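Local coordinates for protein NADH-rubredoxin oxidoreductase (Clostridium acetobutylicum, PDB 3KLJ) that catalyses the NADH-dependent reduction of rubredoxin through a bound FAD, passing electrons along a chain that scavenges dioxygen in an obligate anaerobe, at residues A[135-138]-A[139-142]; A[161-164]-A[165-168]; A[209-212]-A[213-216]. All coordinates share one frame; numbering follows the deposited sequence.

Contact 1 (A[135-138]-A[139-142]); sequences DALK and IKDE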
loop_
_atom_site.group_PDB
_atom_site.type_symbol
_atom_site.label_atom_id
_atom_site.label_comp_id
_atom_site.label_asym_id
_atom_site.label_seq_id
_atom_site.Cartn_x
_atom_site.Cartn_y
_atom_site.Cartn_z
ATOM N N ASP A 135 5.214 -11.823 9.325
ATOM C CA ASP A 135 6.353 -11.449 8.486
ATOM C C ASP A 135 7.354 -10.605 9.271
ATOM O O ASP A 135 8.547 -10.918 9.301
ATOM C CB ASP A 135 5.892 -10.648 7.257
ATOM C CG ASP A 135 5.299 -11.523 6.153
ATOM O OD1 ASP A 135 4.548 -10.977 5.319
ATOM O OD2 ASP A 135 5.592 -12.731 6.099
ATOM N N ALA A 136 6.853 -9.540 9.902
ATOM C CA ALA A 136 7.673 -8.661 10.728
ATOM C C ALA A 136 8.482 -9.460 11.750
ATOM O O ALA A 136 9.686 -9.269 11.854
ATOM C CB ALA A 136 6.819 -7.606 11.419
ATOM N N LEU A 137 7.819 -10.361 12.475
ATOM C CA LEU A 137 8.484 -11.201 13.479
ATOM C C LEU A 137 9.593 -12.058 12.874
ATOM O O LEU A 137 10.689 -12.130 13.426
ATOM C CB LEU A 137 7.471 -12.098 14.205
ATOM C CG LEU A 137 6.473 -11.485 15.193
ATOM C CD1 LEU A 137 5.737 -12.597 15.927
ATOM C CD2 LEU A 137 7.163 -10.563 16.196
ATOM N N LYS A 138 9.300 -12.710 11.748
ATOM C CA LYS A 138 10.294 -13.509 11.025
ATOM C C LYS A 138 11.510 -12.657 10.627
ATOM O O LYS A 138 12.659 -13.092 10.767
ATOM C CB LYS A 138 9.669 -14.168 9.789
ATOM C CG LYS A 138 8.757 -15.353 10.092
ATOM C CD LYS A 138 8.195 -15.955 8.805
ATOM C CE LYS A 138 6.878 -16.687 9.043
ATOM N NZ LYS A 138 7.037 -17.944 9.845
ATOM N N ILE A 139 11.255 -11.449 10.130
ATOM C CA ILE A 139 12.337 -10.511 9.822
ATOM C C ILE A 139 13.100 -10.097 11.082
ATOM O O ILE A 139 14.330 -10.085 11.078
ATOM C CB ILE A 139 11.839 -9.255 9.047
ATOM C CG1 ILE A 139 11.345 -9.662 7.655
ATOM C CG2 ILE A 139 12.964 -8.244 8.923
ATOM C CD1 ILE A 139 10.254 -8.772 7.087
ATOM N N LYS A 140 12.374 -9.759 12.150
ATOM C CA LYS A 140 13.003 -9.387 13.425
ATOM C C LYS A 140 14.064 -10.400 13.829
ATOM O O LYS A 140 15.195 -10.033 14.141
ATOM C CB LYS A 140 11.963 -9.280 14.546
ATOM C CG LYS A 140 11.226 -7.945 14.620
ATOM C CD LYS A 140 10.593 -7.764 15.998
ATOM C CE LYS A 140 11.607 -7.260 17.003
ATOM N NZ LYS A 140 11.124 -7.412 18.400
ATOM N N ASP A 141 13.689 -11.678 13.787
ATOM C CA ASP A 141 14.533 -12.763 14.283
ATOM C C ASP A 141 15.703 -13.108 13.379
ATOM O O ASP A 141 16.786 -13.409 13.876
ATOM C CB ASP A 141 13.696 -14.008 14.572
ATOM C CG ASP A 141 12.855 -13.860 15.823
ATOM O OD1 ASP A 141 12.010 -12.940 15.859
ATOM O OD2 ASP A 141 13.046 -14.655 16.769
ATOM N N GLU A 142 15.498 -13.070 12.063
ATOM C CA GLU A 142 16.602 -13.341 11.144
ATOM C C GLU A 142 17.669 -12.254 11.223
ATOM O O GLU A 142 18.861 -12.552 11.155
ATOM C CB GLU A 142 16.127 -13.545 9.705
ATOM C CG GLU A 142 16.064 -14.996 9.243
ATOM C CD GLU A 142 17.415 -15.705 9.228
ATOM O OE1 GLU A 142 18.022 -15.846 8.143
ATOM O OE2 GLU A 142 17.871 -16.117 10.305
#
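Ile139 packs back over Asp135, one turn earlier in helix 133-146, and this pair marks the tight side of the contact. With CG1 anti to its own carbonyl carbon (chi1 -66°), the longer branch of Ile139 runs back along the helix, and its CD1 comes to 3.5 Å from Asp135 O. The same oxygen accepts a nearly straight hydrogen bond from Ile139 N (2.9 Å), so the carbonyl is engaged by an N-H and covered by a methyl. Phe128, Leu130 and Ile224 close round the isoleucine from outside. Beside it, Lys140 N bonds to Ala136 O at 2.7 Å, while Lys140 CG lies 3.4 Å from that oxygen; the lysine chain then bends at chi3 and leads away, its NZ bonded to Asn58.

The opposite character appears at Leu137, Lys138 and Asp141, where solvent reaches the helix. Asp141 N donates to Leu137 O (3.1 Å), yet Asp141 OD1 stands 2.9 Å from that same oxygen. Both are acceptors, so this approach is probably unfavourable and the carboxylate position uncertain.

Asp135 OD1 takes hydrogen bonds from the backbone N of Ser132 and of Tyr131, an FAD-binding residue. These two N-H groups would be expected to stabilise the aspartate's negative charge, and the bonds are consistent with a second-shell place for Asp135, tying the helix to the segment that reaches the flavin nucleotide.

Contact 2 (A[161-164]-A[165-168]); sequences LAQA and IIDS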
loop_
_atom_site.group_PDB
_atom_site.type_symbol
_atom_site.label_atom_id
_atom_site.label_comp_id
_atom_site.label_asym_id
_atom_site.label_seq_id
_atom_site.Cartn_x
_atom_site.Cartn_y
_atom_site.Cartn_z
ATOM N N LEU A 161 11.801 0.245 5.666
ATOM C CA LEU A 161 12.184 -0.994 6.364
ATOM C C LEU A 161 13.643 -0.948 6.788
ATOM O O LEU A 161 13.978 -1.328 7.916
ATOM C CB LEU A 161 11.929 -2.228 5.494
ATOM C CG LEU A 161 12.294 -3.631 6.023
ATOM C CD1 LEU A 161 11.834 -3.846 7.446
ATOM C CD2 LEU A 161 11.674 -4.682 5.131
ATOM N N ALA A 162 14.499 -0.476 5.882
ATOM C CA ALA A 162 15.925 -0.314 6.156
ATOM C C ALA A 162 16.157 0.538 7.399
ATOM O O ALA A 162 16.914 0.142 8.283
ATOM C CB ALA A 162 16.642 0.281 4.954
ATOM N N GLN A 163 15.493 1.693 7.467
ATOM C CA GLN A 163 15.590 2.566 8.637
ATOM C C GLN A 163 15.072 1.876 9.895
ATOM O O GLN A 163 15.701 1.962 10.948
ATOM C CB GLN A 163 14.846 3.892 8.426
ATOM C CG GLN A 163 15.008 4.897 9.584
ATOM C CD GLN A 163 16.459 5.339 9.823
ATOM O OE1 GLN A 163 17.226 4.677 10.532
ATOM N NE2 GLN A 163 16.827 6.471 9.246
ATOM N N ALA A 164 13.923 1.210 9.783
ATOM C CA ALA A 164 13.361 0.456 10.910
ATOM C C ALA A 164 14.346 -0.582 11.447
ATOM O O ALA A 164 14.479 -0.750 12.658
ATOM C CB ALA A 164 12.051 -0.199 10.525
ATOM N N ILE A 165 15.034 -1.269 10.540
ATOM C CA ILE A 165 16.017 -2.276 10.917
ATOM C C ILE A 165 17.267 -1.633 11.533
ATOM O O ILE A 165 17.827 -2.186 12.488
ATOM C CB ILE A 165 16.373 -3.222 9.745
ATOM C CG1 ILE A 165 15.128 -3.992 9.293
ATOM C CG2 ILE A 165 17.474 -4.213 10.160
ATOM C CD1 ILE A 165 15.315 -4.769 8.018
ATOM N N ILE A 166 17.693 -0.487 10.988
ATOM C CA ILE A 166 18.762 0.321 11.597
ATOM C C ILE A 166 18.345 0.712 13.011
ATOM O O ILE A 166 19.077 0.464 13.964
ATOM C CB ILE A 166 19.109 1.626 10.800
ATOM C CG1 ILE A 166 19.442 1.360 9.323
ATOM C CG2 ILE A 166 20.231 2.415 11.498
ATOM C CD1 ILE A 166 20.486 0.304 9.069
ATOM N N ASP A 167 17.150 1.291 13.138
ATOM C CA ASP A 167 16.624 1.717 14.438
ATOM C C ASP A 167 16.571 0.602 15.489
ATOM O O ASP A 167 16.779 0.864 16.673
ATOM C CB ASP A 167 15.233 2.329 14.283
ATOM C CG ASP A 167 15.252 3.679 13.577
ATOM O OD1 ASP A 167 14.152 4.193 13.292
ATOM O OD2 ASP A 167 16.340 4.222 13.298
ATOM N N SER A 168 16.282 -0.625 15.058
ATOM C CA SER A 168 16.208 -1.774 15.969
ATOM C C SER A 168 17.580 -2.174 16.514
ATOM O O SER A 168 17.674 -2.848 17.547
ATOM C CB SER A 168 15.531 -2.969 15.284
ATOM O OG SER A 168 16.392 -3.578 14.340
#
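The amide of Gln163 and the carboxylate of Asp167 have nearly parallel planes, 17° apart, but the groups are stepped past each other rather than stacked. Over one face of the carboxylate sits Gln163 O, 3.2 Å from Asp167 CG. Gln163 is bent at chi2, which turns its end forward along the helix, toward Asp167. Ile166 crosses the glutamine chain at about a right angle, and its CG1 presses to 3.0 Å from Ala162 O, a close fit.

Behind this polar side the helix turns apolar. Leu161 CD1 meets Ile165 CD1 at 3.6 Å, the two side chains crossing obliquely. On the backbone beside them Ile165 N donates to Leu161 O (2.8 Å), and Asp167 N reaches Gln163 O in a straight bond (2.7 Å). Further along, Ser168 OG stands between its own N and carbonyl carbon (chi1 74°), from where it donates to Ile165 O at 2.7 Å.

Ala162 rests on Ile151 and Ile174 of the flanking strands, Ile165 on Ile151 and Ala172. Strand 149-152, helix 156-168 and strand 172-175 thus form the beta-alpha-beta crossover typical of a Rossmann fold, here in the NADH-binding domain, whose Gly153, Gly155 and Gly158 are consistent with a dinucleotide-binding turn.

Contact 3 (A[209-212]-A[213-216]); sequences SNFE and EMGD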
loop_
_atom_site.group_PDB
_atom_site.type_symbol
_atom_site.label_atom_id
_atom_site.label_comp_id
_atom_site.label_asym_id
_atom_site.label_seq_id
_atom_site.Cartn_x
_atom_site.Cartn_y
_atom_site.Cartn_z
ATOM N N SER A 209 22.388 -3.235 -9.638
ATOM C CA SER A 209 22.902 -4.450 -8.995
ATOM C C SER A 209 22.718 -5.696 -9.838
ATOM O O SER A 209 21.693 -5.860 -10.502
ATOM C CB SER A 209 22.239 -4.667 -7.632
ATOM O OG SER A 209 22.385 -3.526 -6.805
ATOM N N ASN A 210 23.730 -6.562 -9.808
ATOM C CA ASN A 210 23.602 -7.945 -10.257
ATOM C C ASN A 210 23.747 -8.837 -9.027
ATOM O O ASN A 210 24.850 -8.997 -8.487
ATOM C CB ASN A 210 24.661 -8.294 -11.319
ATOM C CG ASN A 210 24.461 -9.686 -11.928
ATOM O OD1 ASN A 210 23.601 -10.464 -11.498
ATOM N ND2 ASN A 210 25.267 -10.002 -12.936
ATOM N N PHE A 211 22.621 -9.393 -8.577
ATOM C CA PHE A 211 22.571 -10.136 -7.317
ATOM C C PHE A 211 23.364 -11.445 -7.317
ATOM O O PHE A 211 23.765 -11.917 -6.252
ATOM C CB PHE A 211 21.123 -10.351 -6.861
ATOM C CG PHE A 211 20.373 -9.066 -6.652
ATOM C CD1 PHE A 211 19.226 -8.787 -7.382
ATOM C CD2 PHE A 211 20.844 -8.111 -5.749
ATOM C CE1 PHE A 211 18.542 -7.587 -7.195
ATOM C CE2 PHE A 211 20.173 -6.900 -5.564
ATOM C CZ PHE A 211 19.025 -6.638 -6.287
ATOM N N GLU A 212 23.598 -12.003 -8.506
ATOM C CA GLU A 212 24.477 -13.169 -8.673
ATOM C C GLU A 212 25.906 -12.832 -8.255
ATOM O O GLU A 212 26.673 -13.711 -7.850
ATOM C CB GLU A 212 24.490 -13.646 -10.129
ATOM C CG GLU A 212 23.223 -14.342 -10.592
ATOM C CD GLU A 212 23.501 -15.469 -11.577
ATOM O OE1 GLU A 212 24.618 -15.529 -12.145
ATOM O OE2 GLU A 212 22.598 -16.305 -11.782
ATOM N N GLU A 213 26.243 -11.544 -8.358
ATOM C CA GLU A 213 27.591 -11.052 -8.085
ATOM C C GLU A 213 27.695 -10.479 -6.667
ATOM O O GLU A 213 28.715 -9.857 -6.296
ATOM C CB GLU A 213 27.963 -9.979 -9.118
ATOM C CG GLU A 213 27.687 -10.398 -10.565
ATOM C CD GLU A 213 28.928 -10.872 -11.288
ATOM O OE1 GLU A 213 29.017 -12.075 -11.633
ATOM O OE2 GLU A 213 29.822 -10.029 -11.509
ATOM N N MET A 214 26.629 -10.684 -5.885
ATOM C CA MET A 214 26.554 -10.168 -4.519
ATOM C C MET A 214 26.320 -11.296 -3.510
ATOM O O MET A 214 25.682 -11.096 -2.464
ATOM C CB MET A 214 25.461 -9.098 -4.418
ATOM C CG MET A 214 25.651 -7.915 -5.386
ATOM S SD MET A 214 24.386 -6.630 -5.248
ATOM C CE MET A 214 24.945 -5.814 -3.752
ATOM N N GLY A 215 26.849 -12.477 -3.841
ATOM C CA GLY A 215 26.701 -13.679 -3.033
ATOM C C GLY A 215 27.075 -13.507 -1.573
ATOM O O GLY A 215 26.274 -13.867 -0.677
ATOM N N ASP A 216 28.280 -12.947 -1.338
ATOM C CA ASP A 216 28.813 -12.791 0.025
ATOM C C ASP A 216 27.898 -11.965 0.935
ATOM O O ASP A 216 27.642 -12.349 2.081
ATOM C CB ASP A 216 30.224 -12.184 0.003
ATOM C CG ASP A 216 31.276 -13.153 -0.518
ATOM O OD1 ASP A 216 30.995 -14.373 -0.593
ATOM O OD2 ASP A 216 32.399 -12.688 -0.848
#
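A Met-aromatic contact between Met214 and Phe211 spans the short 3-10 turn that leads into helix 215-220, with Met214 at the N-cap position. The sulfur comes at the ring obliquely: Met214 SD is 5.0 Å from the centroid of the Phe211 ring and 64° off its normal, and its nearest ring atom is Phe211 CD2 at 3.9 Å. Met214 CG is anti to its carbonyl carbon (chi1 -57°) and the chain runs on extended through chi2, which carries the sulfur back past Asn210 O to the start of the turn. There Met214 SD also meets Ser209 CB, at 3.8 Å, so the sulfur touches both the serine methylene and the aromatic ring.

Two backbone bonds of the i to i+3 kind give the turn its 3-10 character. Glu213 N donates to Asn210 O (2.9 Å) and Met214 N to Phe211 O (3.1 Å). The turn follows strand 204-206, the outermost strand of the parallel sheet in the NADH-binding Rossmann domain. Phe211 reaches inward to Phe150 and Ile152 of the central strand 149-152, with Pro122 and Ile177 also against it, while Ser209 OG bonds to Ile176 O and Glu212 O accepts from His123 NE2.

Solvent meets the other side. The Asn210 amide lies against the Glu213 chain, Asn210 ND2 3.4 Å from Glu213 CG. On its other branch Asn210 OD1 accepts a weak bond from Glu212 N at 3.4 Å, an Asx-turn geometry. The carboxylates of Glu212 and Glu213 point outward, Glu212 OE1 and Glu213 OE1 5.6 Å apart, a spacing at which their like charges would repel only moderately if solvent screens them.

How the contacts relate
Contacts 1 and 2 are successive turns of two helices that pack on the NADH-binding sheet, and they touch one another where Ile139 CG2 lies 4.3 Å from Ile165 CD1. Each is partly buried, with an apolar side turned inward and charged residues outward, and helix 51-56 covers part of both. Contact 3 is a surface contact, its centre about 23 Å and 22 Å from those of contacts 1 and 2. Still, it shares strand 149-152 with contact 2, which packs on Ile151 while contact 3 packs on Phe150 and Ile152. Regular i to i+4 bonds and aliphatic branches serve the helices; the turn relies on i to i+3 bonds, sulfur and an aromatic ring.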